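Local coordinates for protein soluble lytic transglycosylase B3 (Pseudomonas aeruginosa, PDB 5ANZ) that probably cleaves the peptidoglycan of the bacterial cell wall as a calcium-binding soluble lytic transglycosylase taking part in cell-wall turnover, at residues 55-69 against 174-186. Numbering follows the deposited sequence.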
# COMPACT_ATOMS: atom_id res chain seq x y z
N PHE A 55 -12.78 26.62 11.91
CA PHE A 55 -11.57 25.81 11.97
C PHE A 55 -10.35 26.67 12.31
O PHE A 55 -9.42 26.20 12.95
CB PHE A 55 -11.32 25.06 10.66
CG PHE A 55 -10.02 24.30 10.65
CD1 PHE A 55 -9.83 23.20 11.49
CD2 PHE A 55 -8.98 24.70 9.84
CE1 PHE A 55 -8.63 22.51 11.49
CE2 PHE A 55 -7.77 24.01 9.83
CZ PHE A 55 -7.60 22.91 10.67
N ARG A 56 -10.36 27.93 11.88
CA ARG A 56 -9.23 28.81 12.14
C ARG A 56 -9.03 28.96 13.65
O ARG A 56 -7.90 29.06 14.13
CB ARG A 56 -9.45 30.18 11.48
CG ARG A 56 -8.26 31.15 11.56
CD ARG A 56 -8.60 32.45 10.82
NE ARG A 56 -7.45 33.31 10.54
CZ ARG A 56 -7.10 34.35 11.28
NH1 ARG A 56 -7.80 34.66 12.36
NH2 ARG A 56 -6.04 35.09 10.95
N GLN A 57 -10.13 28.95 14.40
CA GLN A 57 -10.06 28.97 15.85
C GLN A 57 -9.35 27.73 16.39
O GLN A 57 -8.52 27.83 17.29
CB GLN A 57 -11.46 29.09 16.46
CG GLN A 57 -12.10 30.45 16.27
CD GLN A 57 -11.29 31.56 16.93
OE1 GLN A 57 -10.59 31.33 17.92
NE2 GLN A 57 -11.38 32.77 16.39
N GLN A 58 -9.64 26.57 15.81
CA GLN A 58 -9.01 25.33 16.27
C GLN A 58 -7.53 25.29 15.90
O GLN A 58 -6.71 24.75 16.64
CB GLN A 58 -9.73 24.12 15.68
CG GLN A 58 -11.17 23.99 16.14
CD GLN A 58 -11.92 22.90 15.43
OE1 GLN A 58 -11.84 22.78 14.21
NE2 GLN A 58 -12.64 22.08 16.19
N ALA A 59 -7.19 25.84 14.74
CA ALA A 59 -5.80 25.90 14.31
C ALA A 59 -4.98 26.82 15.20
O ALA A 59 -3.86 26.48 15.59
CB ALA A 59 -5.70 26.34 12.85
N LEU A 60 -5.53 27.99 15.53
CA LEU A 60 -4.87 28.92 16.43
C LEU A 60 -4.66 28.27 17.79
O LEU A 60 -3.59 28.40 18.39
CB LEU A 60 -5.70 30.20 16.59
CG LEU A 60 -5.82 31.13 15.38
CD1 LEU A 60 -6.79 32.27 15.67
CD2 LEU A 60 -4.45 31.68 15.00
N ALA A 61 -5.69 27.58 18.27
CA ALA A 61 -5.63 26.88 19.55
C ALA A 61 -4.66 25.71 19.50
O ALA A 61 -4.23 25.20 20.53
CB ALA A 61 -7.01 26.40 19.95
N GLY A 62 -4.32 25.29 18.28
CA GLY A 62 -3.40 24.18 18.09
C GLY A 62 -1.96 24.61 17.84
O GLY A 62 -1.10 23.77 17.58
N GLY A 63 -1.71 25.91 17.92
CA GLY A 63 -0.36 26.43 17.75
C GLY A 63 -0.03 27.04 16.39
O GLY A 63 1.07 27.54 16.19
N ILE A 64 -0.97 26.99 15.46
CA ILE A 64 -0.76 27.64 14.17
C ILE A 64 -0.95 29.16 14.30
O ILE A 64 -1.88 29.62 14.96
CB ILE A 64 -1.72 27.11 13.09
CG1 ILE A 64 -1.58 25.59 12.97
CG2 ILE A 64 -1.47 27.80 11.76
CD1 ILE A 64 -0.15 25.12 12.79
N ASP A 65 -0.07 29.93 13.67
CA ASP A 65 -0.18 31.38 13.75
C ASP A 65 -0.90 31.97 12.54
O ASP A 65 -1.00 31.35 11.48
CB ASP A 65 1.20 32.03 13.93
CG ASP A 65 2.19 31.64 12.85
OD1 ASP A 65 1.77 31.22 11.76
OD2 ASP A 65 3.41 31.77 13.10
N ALA A 66 -1.41 33.18 12.73
CA ALA A 66 -2.32 33.80 11.78
C ALA A 66 -1.77 33.93 10.37
O ALA A 66 -2.47 33.63 9.40
CB ALA A 66 -2.72 35.17 12.30
N GLN A 67 -0.52 34.39 10.24
CA GLN A 67 0.07 34.55 8.92
C GLN A 67 0.09 33.23 8.17
O GLN A 67 -0.23 33.17 6.98
CB GLN A 67 1.50 35.11 9.01
CG GLN A 67 2.16 35.31 7.65
CD GLN A 67 3.63 35.67 7.74
OE1 GLN A 67 4.00 36.84 7.71
NE2 GLN A 67 4.48 34.65 7.85
N THR A 68 0.46 32.16 8.88
CA THR A 68 0.54 30.83 8.26
C THR A 68 -0.81 30.36 7.76
O THR A 68 -0.95 29.87 6.63
CB THR A 68 1.10 29.79 9.25
OG1 THR A 68 2.43 30.16 9.63
CG2 THR A 68 1.11 28.38 8.63
N PHE A 69 -1.82 30.49 8.61
CA PHE A 69 -3.17 30.05 8.27
C PHE A 69 -3.71 30.82 7.06
O PHE A 69 -4.19 30.22 6.10
CB PHE A 69 -4.11 30.22 9.47
CG PHE A 69 -5.47 29.63 9.26
CD1 PHE A 69 -6.44 30.32 8.55
CD2 PHE A 69 -5.77 28.36 9.73
CE1 PHE A 69 -7.69 29.76 8.34
CE2 PHE A 69 -7.01 27.80 9.53
CZ PHE A 69 -7.98 28.51 8.82
N HIS A 174 -9.39 16.56 9.43
CA HIS A 174 -9.07 17.62 10.39
C HIS A 174 -7.69 17.40 11.00
O HIS A 174 -6.90 18.33 11.12
CB HIS A 174 -10.13 17.69 11.50
CG HIS A 174 -11.34 18.48 11.13
ND1 HIS A 174 -12.43 17.92 10.50
CD2 HIS A 174 -11.64 19.79 11.31
CE1 HIS A 174 -13.35 18.85 10.30
NE2 HIS A 174 -12.89 19.99 10.78
N ALA A 175 -7.41 16.16 11.38
CA ALA A 175 -6.13 15.83 11.99
C ALA A 175 -4.97 16.06 11.02
O ALA A 175 -3.93 16.62 11.39
CB ALA A 175 -6.14 14.39 12.47
N GLN A 176 -5.12 15.62 9.78
CA GLN A 176 -4.06 15.79 8.81
C GLN A 176 -3.90 17.25 8.44
O GLN A 176 -2.79 17.71 8.17
CB GLN A 176 -4.34 14.95 7.56
CG GLN A 176 -4.39 13.48 7.87
CD GLN A 176 -3.11 12.97 8.50
OE1 GLN A 176 -2.01 13.41 8.15
NE2 GLN A 176 -3.23 12.02 9.44
N LEU A 177 -5.01 17.99 8.43
CA LEU A 177 -4.97 19.39 8.03
C LEU A 177 -4.20 20.22 9.07
O LEU A 177 -3.39 21.06 8.72
CB LEU A 177 -6.39 19.95 7.85
CG LEU A 177 -6.51 21.41 7.43
CD1 LEU A 177 -5.72 21.70 6.15
CD2 LEU A 177 -7.96 21.76 7.24
N LEU A 178 -4.44 19.95 10.35
CA LEU A 178 -3.66 20.62 11.39
C LEU A 178 -2.18 20.27 11.25
O LEU A 178 -1.30 21.12 11.40
CB LEU A 178 -4.19 20.25 12.77
CG LEU A 178 -3.74 21.18 13.89
CD1 LEU A 178 -4.32 22.57 13.67
CD2 LEU A 178 -4.13 20.63 15.24
N ALA A 179 -1.90 19.01 10.93
CA ALA A 179 -0.53 18.55 10.81
C ALA A 179 0.16 19.23 9.63
O ALA A 179 1.32 19.62 9.71
CB ALA A 179 -0.48 17.03 10.67
N ALA A 180 -0.57 19.37 8.52
CA ALA A 180 -0.05 20.08 7.35
C ALA A 180 0.28 21.54 7.65
O ALA A 180 1.31 22.04 7.20
CB ALA A 180 -1.04 20.00 6.19
N LEU A 181 -0.58 22.21 8.41
CA LEU A 181 -0.32 23.61 8.74
C LEU A 181 0.96 23.75 9.56
O LEU A 181 1.67 24.74 9.44
CB LEU A 181 -1.51 24.24 9.48
CG LEU A 181 -2.77 24.46 8.62
CD1 LEU A 181 -3.99 24.75 9.49
CD2 LEU A 181 -2.54 25.63 7.66
N LYS A 182 1.25 22.76 10.40
CA LYS A 182 2.47 22.79 11.20
C LYS A 182 3.70 22.65 10.32
O LYS A 182 4.75 23.26 10.60
CB LYS A 182 2.46 21.69 12.26
CG LYS A 182 1.33 21.84 13.26
CD LYS A 182 1.42 20.80 14.37
CE LYS A 182 0.33 21.03 15.42
NZ LYS A 182 0.18 19.86 16.34
N ILE A 183 3.58 21.85 9.26
CA ILE A 183 4.64 21.71 8.28
C ILE A 183 4.91 23.05 7.59
O ILE A 183 6.07 23.46 7.45
CB ILE A 183 4.28 20.65 7.23
CG1 ILE A 183 4.15 19.28 7.91
CG2 ILE A 183 5.36 20.62 6.14
CD1 ILE A 183 3.68 18.16 6.97
N LEU A 184 3.85 23.75 7.20
CA LEU A 184 4.01 25.08 6.63
C LEU A 184 4.62 26.05 7.63
O LEU A 184 5.49 26.84 7.28
CB LEU A 184 2.67 25.63 6.13
CG LEU A 184 2.07 24.81 4.99
CD1 LEU A 184 0.73 25.37 4.56
CD2 LEU A 184 3.06 24.74 3.81
N GLN A 185 4.15 26.00 8.87
CA GLN A 185 4.67 26.87 9.91
C GLN A 185 6.17 26.65 10.12
O GLN A 185 6.92 27.60 10.33
CB GLN A 185 3.90 26.63 11.22
CG GLN A 185 4.34 27.50 12.37
CD GLN A 185 3.18 27.92 13.24
OE1 GLN A 185 2.13 28.31 12.74
NE2 GLN A 185 3.35 27.83 14.55
N HIS A 186 6.60 25.40 10.04
CA HIS A 186 8.01 25.09 10.25
C HIS A 186 8.85 25.45 9.04
O HIS A 186 10.06 25.65 9.16
CB HIS A 186 8.20 23.62 10.59
CG HIS A 186 9.57 23.31 11.13
ND1 HIS A 186 10.48 22.56 10.44
CD2 HIS A 186 10.16 23.69 12.29
CE1 HIS A 186 11.60 22.47 11.16
NE2 HIS A 186 11.43 23.14 12.27
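Where Phe55 packs on His174 and Leu177 and Ala59 on Leu178 and Leu181, helix 55-61 crosses helix 174-186 at -57°, the short axes 10.6 Å apart at their closest, and the chain then turns at Gly62-Asp65 and runs on along helix 174-186, Thr68 coming level with Gln185. Phe55 shows how a ring can act as a knob: with CG anti to the backbone N (chi1 175°), it enters the hole formed by His174, Leu177, Leu178 and Leu181, its CE2 lying 3.4 Å from Leu177 CD2. The His174 ring meets it obliquely, its own ND1 bonded to the carbonyl of Pro170. Leu181 CD1 reaches between Phe55, Ala59 and Phe69. Farther along, Ile64 crosses Leu181 at about a right angle and lays CD1 3.6 Å from Lys182 CG. A Schellman motif at Gly63 ends helix 55-61 and Asp65 N-caps the helix that starts at Ala66; this tight turn between two helices of the transglycosylase domain is tied to helix 174-186 by the Gln185 amide. Gln185, bent at chi2 (143°), gives NE2 to Gly63 O at 2.8 Å and takes Asp65 N on OE1 at 2.9 Å, bridging two backbone groups of the turn. Asp65 OD1 accepts the capping bond from Thr68 N, which comes from above the carboxylate plane, while Thr68 CG2 rests near Leu181 O and Leu184 CB.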